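Local coordinates for niemann-Pick type C2 protein (Camponotus japonicus, PDB 3WEB) that binds oleic acid inside an immunoglobulin-like beta-sandwich and probably carries such lipid signals in the chemical communication of worker ants, at residues 1-5 against 125-129; 14-20 against 35-41. All blocks are in the same frame, centred on the assembly; numbering follows the deposited sequence.

Interaction 1 (1-5 against 125-129); sequences FVFED and VKFPA
Phe3 CE1 lies over one face of the Phe127 ring, 3.7 Å above its plane and offset toward the rim, where the N-terminal strand 4-5 pairs antiparallel with strand 121-131 of the immunoglobulin-like beta-sandwich of this ML-domain protein. The two ring planes meet at 59° with centroids 5.2 Å apart, an oblique pair. Both side chains point the same way, into the sandwich, and Phe127 there reaches the bound oleic acid. Val125 flanks the pair, its CG1 touching Phe3 CD1. On the other flank Phe1 CB rests 3.7 Å from Pro128 CG. The Phe1 ring, turned between its own backbone N and carbonyl carbon (chi1 70°), sets CE1 over a face of the Phe3 ring. The three rings form a triangular cluster, Phe1 CE1 also touching Phe127 CB at 4.1 Å. Ile16 and Ile18 of strand 11-18 pack on Phe3, and Ile18 on Phe127.

Outward, at Glu4 and Lys126, the backbones form a hydrogen-bonded pair. Their side chains leave from the same face of the sheet, yet Glu4 OE1 and Lys126 NZ remain 5.1 Å apart and make no salt bridge; the lysine has a weak, long pairing with Glu109. The two backbone bonds carry the polar edge: Glu4 N gives its hydrogen to Lys126 O in the carbonyl plane, and Lys126 N returns one to Glu4 O at 2.9 Å.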
ATOM      1  N   PHE A   1      -1.824 -15.861   3.894  1.00 12.26           N
ATOM      2  CA  PHE A   1      -2.477 -15.060   2.834  1.00 12.15           C
ATOM      3  C   PHE A   1      -1.413 -14.616   1.834  1.00 12.09           C
ATOM      4  O   PHE A   1      -0.212 -14.768   2.079  1.00 11.99           O
ATOM      5  CB  PHE A   1      -3.215 -13.851   3.428  1.00 12.15           C
ATOM      6  CG  PHE A   1      -2.301 -12.779   3.974  1.00 11.81           C
ATOM      7  CD1 PHE A   1      -1.826 -11.755   3.145  1.00 11.88           C
ATOM      8  CD2 PHE A   1      -1.923 -12.784   5.316  1.00 11.86           C
ATOM      9  CE1 PHE A   1      -0.982 -10.767   3.648  1.00 11.79           C
ATOM     10  CE2 PHE A   1      -1.073 -11.799   5.821  1.00 11.80           C
ATOM     11  CZ  PHE A   1      -0.605 -10.792   4.985  1.00 11.77           C
ATOM     12  N   VAL A   2      -1.871 -14.068   0.716  1.00 12.27           N
ATOM     13  CA  VAL A   2      -0.985 -13.593  -0.344  1.00 12.59           C
ATOM     14  C   VAL A   2      -1.202 -12.102  -0.569  1.00 12.76           C
ATOM     15  O   VAL A   2      -2.338 -11.640  -0.599  1.00 12.99           O
ATOM     16  CB  VAL A   2      -1.252 -14.333  -1.673  1.00 12.50           C
ATOM     17  CG1 VAL A   2      -0.327 -13.831  -2.775  1.00 12.93           C
ATOM     18  CG2 VAL A   2      -1.088 -15.841  -1.491  1.00 13.10           C
ATOM     19  N   PHE A   3      -0.105 -11.366  -0.709  1.00 13.17           N
ATOM     20  CA  PHE A   3      -0.165 -10.008  -1.245  1.00 13.40           C
ATOM     21  C   PHE A   3      -0.257 -10.156  -2.767  1.00 14.13           C
ATOM     22  O   PHE A   3       0.762 -10.314  -3.462  1.00 14.48           O
ATOM     23  CB  PHE A   3       1.068  -9.184  -0.843  1.00 13.42           C
ATOM     24  CG  PHE A   3       1.138  -8.850   0.620  1.00 13.37           C
ATOM     25  CD1 PHE A   3       0.332  -7.854   1.171  1.00 12.95           C
ATOM     26  CD2 PHE A   3       2.034  -9.513   1.456  1.00 13.31           C
ATOM     27  CE1 PHE A   3       0.412  -7.538   2.526  1.00 13.43           C
ATOM     28  CE2 PHE A   3       2.116  -9.203   2.802  1.00 13.58           C
ATOM     29  CZ  PHE A   3       1.304  -8.218   3.348  1.00 13.62           C
ATOM     30  N   GLU A   4      -1.496 -10.134  -3.259  1.00 15.29           N
ATOM     31  CA  GLU A   4      -1.818 -10.377  -4.663  1.00 16.47           C
ATOM     32  C   GLU A   4      -1.587  -9.132  -5.502  1.00 16.55           C
ATOM     33  O   GLU A   4      -1.781  -8.016  -5.033  1.00 16.59           O
ATOM     34  CB  GLU A   4      -3.294 -10.758  -4.804  1.00 18.54           C
ATOM     35  CG  GLU A   4      -3.694 -12.148  -4.349  1.00 21.90           C
ATOM     36  CD  GLU A   4      -5.186 -12.375  -4.539  1.00 23.57           C
ATOM     37  OE1 GLU A   4      -5.689 -12.180  -5.666  1.00 25.86           O
ATOM     38  OE2 GLU A   4      -5.868 -12.743  -3.564  1.00 25.53           O
ATOM     39  N   ASP A   5      -1.197  -9.337  -6.753  1.00 16.41           N
ATOM     40  CA  ASP A   5      -1.070  -8.240  -7.705  1.00 16.81           C
ATOM     41  C   ASP A   5      -2.445  -7.991  -8.328  1.00 16.58           C
ATOM     42  O   ASP A   5      -2.977  -8.850  -9.037  1.00 16.90           O
ATOM     43  CB  ASP A   5      -0.002  -8.608  -8.747  1.00 16.86           C
ATOM     44  CG  ASP A   5      -0.012  -7.708  -9.972  1.00 18.19           C
ATOM     45  OD1 ASP A   5      -0.578  -6.596  -9.925  1.00 17.83           O
ATOM     46  OD2 ASP A   5       0.559  -8.138 -11.003  1.00 18.38           O
ATOM     47  N   VAL A 125      -1.666  -3.723  -4.937  1.00 13.56           N
ATOM     48  CA  VAL A 125      -1.534  -4.788  -3.938  1.00 13.90           C
ATOM     49  C   VAL A 125      -2.909  -5.057  -3.353  1.00 13.96           C
ATOM     50  O   VAL A 125      -3.626  -4.120  -3.013  1.00 13.60           O
ATOM     51  CB  VAL A 125      -0.589  -4.357  -2.794  1.00 14.34           C
ATOM     52  CG1 VAL A 125      -0.463  -5.460  -1.748  1.00 14.82           C
ATOM     53  CG2 VAL A 125       0.786  -3.962  -3.342  1.00 15.19           C
ATOM     54  N   LYS A 126      -3.274  -6.334  -3.251  1.00 14.26           N
ATOM     55  CA  LYS A 126      -4.552  -6.727  -2.672  1.00 14.97           C
ATOM     56  C   LYS A 126      -4.323  -7.807  -1.618  1.00 14.37           C
ATOM     57  O   LYS A 126      -3.641  -8.799  -1.873  1.00 13.82           O
ATOM     58  CB  LYS A 126      -5.484  -7.245  -3.765  1.00 16.99           C
ATOM     59  CG  LYS A 126      -6.867  -7.645  -3.294  1.00 19.00           C
ATOM     60  CD  LYS A 126      -7.603  -8.306  -4.445  1.00 21.08           C
ATOM     61  CE  LYS A 126      -9.107  -8.272  -4.262  1.00 22.94           C
ATOM     62  NZ  LYS A 126      -9.735  -9.087  -5.339  1.00 24.90           N
ATOM     63  N   PHE A 127      -4.871  -7.604  -0.429  1.00 13.58           N
ATOM     64  CA  PHE A 127      -4.711  -8.604   0.630  1.00 13.29           C
ATOM     65  C   PHE A 127      -5.879  -8.581   1.612  1.00 13.17           C
ATOM     66  O   PHE A 127      -6.549  -7.545   1.758  1.00 13.49           O
ATOM     67  CB  PHE A 127      -3.370  -8.413   1.355  1.00 13.15           C
ATOM     68  CG  PHE A 127      -3.259  -7.121   2.107  1.00 13.28           C
ATOM     69  CD1 PHE A 127      -2.901  -5.946   1.454  1.00 13.29           C
ATOM     70  CD2 PHE A 127      -3.488  -7.086   3.476  1.00 13.30           C
ATOM     71  CE1 PHE A 127      -2.787  -4.758   2.161  1.00 13.35           C
ATOM     72  CE2 PHE A 127      -3.382  -5.908   4.187  1.00 13.61           C
ATOM     73  CZ  PHE A 127      -3.032  -4.739   3.524  1.00 13.61           C
ATOM     74  N   PRO A 128      -6.149  -9.726   2.268  1.00 13.38           N
ATOM     75  CA  PRO A 128      -7.190  -9.739   3.296  1.00 13.56           C
ATOM     76  C   PRO A 128      -6.652  -9.248   4.643  1.00 14.08           C
ATOM     77  O   PRO A 128      -5.550  -9.640   5.062  1.00 14.31           O
ATOM     78  CB  PRO A 128      -7.578 -11.213   3.379  1.00 13.11           C
ATOM     79  CG  PRO A 128      -6.320 -11.948   3.018  1.00 13.18           C
ATOM     80  CD  PRO A 128      -5.538 -11.058   2.086  1.00 13.11           C
ATOM     81  N   ALA A 129      -7.420  -8.395   5.318  1.00 15.03           N
ATOM     82  CA  ALA A 129      -7.019  -7.925   6.649  1.00 15.63           C
ATOM     83  C   ALA A 129      -8.106  -8.122   7.697  1.00 16.72           C
ATOM     84  O   ALA A 129      -9.293  -8.216   7.378  1.00 17.01           O
ATOM     85  CB  ALA A 129      -6.599  -6.464   6.599  1.00 15.71           C
TER

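Interaction 2 (14-20 against 35-41); sequences SDIIISS and EIHVSMK
The imidazole of His37 is the one aromatic ring here: Glu35 O lies over one of its faces, 4.2 Å above the plane and toward the rim, while Ser19 OG approaches obliquely, 3.7 Å from His37 CD2. ND1 is engaged by Thr96. Ser19 OG, held between its own backbone N and carbonyl carbon (chi1 63°), takes the place of a main-chain acceptor: His37 N bonds to it at 2.9 Å and nearly straight (173°), and a water links it to Glu35 O. Ser19 N completes the exchange by donating to His37 O.

From there the axes of strands 14-18 and 35-41 approach to 4.7 Å, with directions 178° apart. Ile17 and Ser39 form a hydrogen-bonded pair with two reciprocal bonds. At the far end Ser14 N and Asp15 O both bond to Lys41, the signature of a classic beta bulge. Asp15 OD2 and Lys41 NZ meet through a water, its bond to the carboxylate weak, rather than directly.

On the inner face Ile16 and Met40 lie alongside each other; Ile16 CD1 lies 3.5 Å from Met40 CG, tighter than usual for two carbons. Ile18 and Ile36 cross at an angle, their CG2 methyls 3.7 Å apart.

Ile18 and Val38 touch the oleic acid, so this face lines the lipid pocket. Strand 34-44 is the middle of a three-stranded sheet, with 11-18 and 91-99 on its two sides, while strands 107-116 and 121-131 pack against its inner face through Trp112 and Val125.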
ATOM      1  N   SER A  14       7.772  -6.486  -5.275  1.00 15.56           N
ATOM      2  CA  SER A  14       8.377  -7.769  -4.950  1.00 17.08           C
ATOM      3  C   SER A  14       8.068  -8.248  -3.543  1.00 17.64           C
ATOM      4  O   SER A  14       8.008  -9.452  -3.300  1.00 19.36           O
ATOM      5  CB  SER A  14       9.896  -7.706  -5.123  1.00 17.21           C
ATOM      6  OG  SER A  14      10.478  -6.931  -4.093  1.00 17.80           O
ATOM      7  N   ASP A  15       7.931  -7.310  -2.615  1.00 18.17           N
ATOM      8  CA  ASP A  15       7.708  -7.649  -1.221  1.00 19.03           C
ATOM      9  C   ASP A  15       6.966  -6.600  -0.426  1.00 17.39           C
ATOM     10  O   ASP A  15       7.299  -5.415  -0.478  1.00 18.08           O
ATOM     11  CB  ASP A  15       9.037  -7.936  -0.549  1.00 20.90           C
ATOM     12  CG  ASP A  15       9.131  -9.348  -0.072  1.00 24.32           C
ATOM     13  OD1 ASP A  15       8.374  -9.686   0.864  1.00 25.46           O
ATOM     14  OD2 ASP A  15       9.952 -10.109  -0.626  1.00 26.46           O
ATOM     15  N   ILE A  16       5.963  -7.052   0.321  1.00 15.69           N
ATOM     16  CA  ILE A  16       5.227  -6.195   1.246  1.00 14.89           C
ATOM     17  C   ILE A  16       5.442  -6.728   2.653  1.00 14.75           C
ATOM     18  O   ILE A  16       5.317  -7.929   2.875  1.00 14.21           O
ATOM     19  CB  ILE A  16       3.708  -6.200   0.956  1.00 14.84           C
ATOM     20  CG1 ILE A  16       3.419  -6.035  -0.545  1.00 15.07           C
ATOM     21  CG2 ILE A  16       2.982  -5.157   1.802  1.00 14.33           C
ATOM     22  CD1 ILE A  16       3.799  -4.689  -1.133  1.00 15.19           C
ATOM     23  N   ILE A  17       5.784  -5.843   3.589  1.00 14.85           N
ATOM     24  CA  ILE A  17       5.895  -6.216   4.998  1.00 15.44           C
ATOM     25  C   ILE A  17       4.999  -5.305   5.821  1.00 15.20           C
ATOM     26  O   ILE A  17       5.092  -4.084   5.725  1.00 15.31           O
ATOM     27  CB  ILE A  17       7.341  -6.120   5.532  1.00 16.72           C
ATOM     28  CG1 ILE A  17       8.290  -6.965   4.681  1.00 17.57           C
ATOM     29  CG2 ILE A  17       7.414  -6.523   7.002  1.00 17.41           C
ATOM     30  CD1 ILE A  17       9.761  -6.663   4.913  1.00 18.43           C
ATOM     31  N   ILE A  18       4.124  -5.912   6.615  1.00 14.81           N
ATOM     32  CA  ILE A  18       3.291  -5.172   7.555  1.00 14.68           C
ATOM     33  C   ILE A  18       3.646  -5.689   8.944  1.00 14.73           C
ATOM     34  O   ILE A  18       3.540  -6.886   9.203  1.00 14.77           O
ATOM     35  CB  ILE A  18       1.788  -5.333   7.263  1.00 14.74           C
ATOM     36  CG1 ILE A  18       1.464  -4.829   5.847  1.00 14.97           C
ATOM     37  CG2 ILE A  18       0.966  -4.562   8.296  1.00 15.02           C
ATOM     38  CD1 ILE A  18       0.022  -5.035   5.421  1.00 14.63           C
ATOM     39  N   SER A  19       4.056  -4.780   9.821  1.00 15.08           N
ATOM     40  CA  SER A  19       4.643  -5.132  11.124  1.00 15.09           C
ATOM     41  C   SER A  19       3.749  -5.985  12.010  1.00 15.25           C
ATOM     42  O   SER A  19       4.248  -6.792  12.790  1.00 15.82           O
ATOM     43  CB  SER A  19       5.066  -3.872  11.888  1.00 15.70           C
ATOM     44  OG  SER A  19       3.945  -3.056  12.176  1.00 16.62           O
ATOM     45  N   SER A  20       2.434  -5.817  11.882  1.00 14.89           N
ATOM     46  CA  SER A  20       1.489  -6.482  12.775  1.00 14.58           C
ATOM     47  C   SER A  20       1.078  -7.879  12.309  1.00 14.35           C
ATOM     48  O   SER A  20       0.390  -8.597  13.038  1.00 14.38           O
ATOM     49  CB  SER A  20       0.241  -5.609  12.947  1.00 14.88           C
ATOM     50  OG  SER A  20      -0.340  -5.324  11.687  1.00 15.09           O
ATOM     51  N   GLU A  35       1.020   1.340  16.617  1.00 27.88           N
ATOM     52  CA  GLU A  35       1.672   1.809  15.398  1.00 27.28           C
ATOM     53  C   GLU A  35       1.863   0.633  14.453  1.00 25.75           C
ATOM     54  O   GLU A  35       2.322  -0.437  14.862  1.00 26.55           O
ATOM     55  CB  GLU A  35       3.031   2.438  15.705  1.00 28.93           C
ATOM     56  CG  GLU A  35       2.972   3.859  16.243  1.00 31.12           C
ATOM     57  CD  GLU A  35       4.330   4.543  16.250  1.00 32.71           C
ATOM     58  OE1 GLU A  35       5.371   3.846  16.305  1.00 33.58           O
ATOM     59  OE2 GLU A  35       4.356   5.789  16.197  1.00 33.38           O
ATOM     60  N   ILE A  36       1.490   0.835  13.194  1.00 23.04           N
ATOM     61  CA  ILE A  36       1.682  -0.168  12.157  1.00 21.70           C
ATOM     62  C   ILE A  36       2.760   0.359  11.219  1.00 20.39           C
ATOM     63  O   ILE A  36       2.677   1.500  10.750  1.00 20.29           O
ATOM     64  CB  ILE A  36       0.383  -0.438  11.360  1.00 21.91           C
ATOM     65  CG1 ILE A  36      -0.812  -0.704  12.294  1.00 22.67           C
ATOM     66  CG2 ILE A  36       0.575  -1.574  10.357  1.00 21.68           C
ATOM     67  CD1 ILE A  36      -0.667  -1.914  13.196  1.00 21.97           C
ATOM     68  N   HIS A  37       3.776  -0.463  10.981  1.00 19.22           N
ATOM     69  CA  HIS A  37       4.828  -0.124  10.030  1.00 18.90           C
ATOM     70  C   HIS A  37       4.669  -0.945   8.761  1.00 17.59           C
ATOM     71  O   HIS A  37       4.611  -2.169   8.805  1.00 17.59           O
ATOM     72  CB  HIS A  37       6.201  -0.351  10.655  1.00 19.94           C
ATOM     73  CG  HIS A  37       6.312   0.174  12.052  1.00 21.82           C
ATOM     74  ND1 HIS A  37       6.302   1.522  12.343  1.00 22.57           N
ATOM     75  CD2 HIS A  37       6.415  -0.467  13.240  1.00 22.39           C
ATOM     76  CE1 HIS A  37       6.409   1.688  13.650  1.00 22.64           C
ATOM     77  NE2 HIS A  37       6.476   0.497  14.217  1.00 23.15           N
ATOM     78  N   VAL A  38       4.599  -0.257   7.628  1.00 16.32           N
ATOM     79  CA  VAL A  38       4.371  -0.917   6.339  1.00 15.61           C
ATOM     80  C   VAL A  38       5.550  -0.613   5.432  1.00 14.81           C
ATOM     81  O   VAL A  38       5.999   0.532   5.369  1.00 14.05           O
ATOM     82  CB  VAL A  38       3.069  -0.440   5.660  1.00 15.28           C
ATOM     83  CG1 VAL A  38       2.876  -1.116   4.301  1.00 15.45           C
ATOM     84  CG2 VAL A  38       1.866  -0.693   6.556  1.00 15.53           C
ATOM     85  N   SER A  39       6.057  -1.643   4.760  1.00 14.18           N
ATOM     86  CA  SER A  39       7.116  -1.493   3.767  1.00 14.80           C
ATOM     87  C   SER A  39       6.687  -2.133   2.449  1.00 13.65           C
ATOM     88  O   SER A  39       6.061  -3.193   2.446  1.00 13.81           O
ATOM     89  CB  SER A  39       8.414  -2.162   4.251  1.00 15.39           C
ATOM     90  OG  SER A  39       9.382  -2.209   3.210  1.00 18.91           O
ATOM     91  N   MET A  40       7.021  -1.489   1.331  1.00 12.97           N
ATOM     92  CA  MET A  40       6.852  -2.110   0.012  1.00 12.47           C
ATOM     93  C   MET A  40       8.105  -1.926  -0.826  1.00 11.87           C
ATOM     94  O   MET A  40       8.563  -0.799  -0.992  1.00 12.07           O
ATOM     95  CB  MET A  40       5.652  -1.516  -0.738  1.00 12.52           C
ATOM     96  CG  MET A  40       5.613  -1.908  -2.213  1.00 12.72           C
ATOM     97  SD  MET A  40       4.080  -1.503  -3.086  1.00 13.19           S
ATOM     98  CE  MET A  40       4.206   0.277  -3.157  1.00 12.55           C
ATOM     99  N   LYS A  41       8.647  -3.034  -1.335  1.00 11.92           N
ATOM    100  CA  LYS A  41       9.725  -2.990  -2.329  1.00 11.68           C
ATOM    101  C   LYS A  41       9.112  -3.086  -3.711  1.00 11.37           C
ATOM    102  O   LYS A  41       8.379  -4.034  -4.010  1.00 10.95           O
ATOM    103  CB  LYS A  41      10.715  -4.135  -2.127  1.00 12.25           C
ATOM    104  CG  LYS A  41      11.364  -4.150  -0.754  1.00 13.50           C
ATOM    105  CD  LYS A  41      12.234  -5.384  -0.603  1.00 14.18           C
ATOM    106  CE  LYS A  41      12.663  -5.574   0.840  1.00 16.24           C
ATOM    107  NZ  LYS A  41      13.554  -6.760   0.962  1.00 17.54           N
TER
HETATM  108  O   HOH W   1       9.276  -4.705   2.098  1.00 23.73           O
HETATM  109  O   HOH W   2      12.294  -8.981   0.339  1.00 35.68           O
HETATM  110  O   HOH W   3       3.139  -3.567  14.646  1.00 29.56           O

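Interaction 1 joins the N-terminal end to strand 121-131 in the mixed sheet, and interaction 2 pairs two strands of the three-stranded sheet facing it. They meet across the sandwich interior: Phe127 CZ lies 3.6 Å from Ile18 CD1, and Phe3 CE1 is 3.8 Å from the same methyl. Both also border the oleic acid. Between 1-5 and 125-129 two backbone bonds accompany an aromatic cluster; between 14-20 and 35-41 five backbone bonds, one bond to the Ser19 hydroxyl and three waters accompany aliphatic packing. Buried apolar residues are Val125 and Phe127 in the first, Ile16, Ile18, Ile36, Val38 and Met40 in the second; the outer faces are mixed, with exposed Val2 and Ile17 among charged and polar groups.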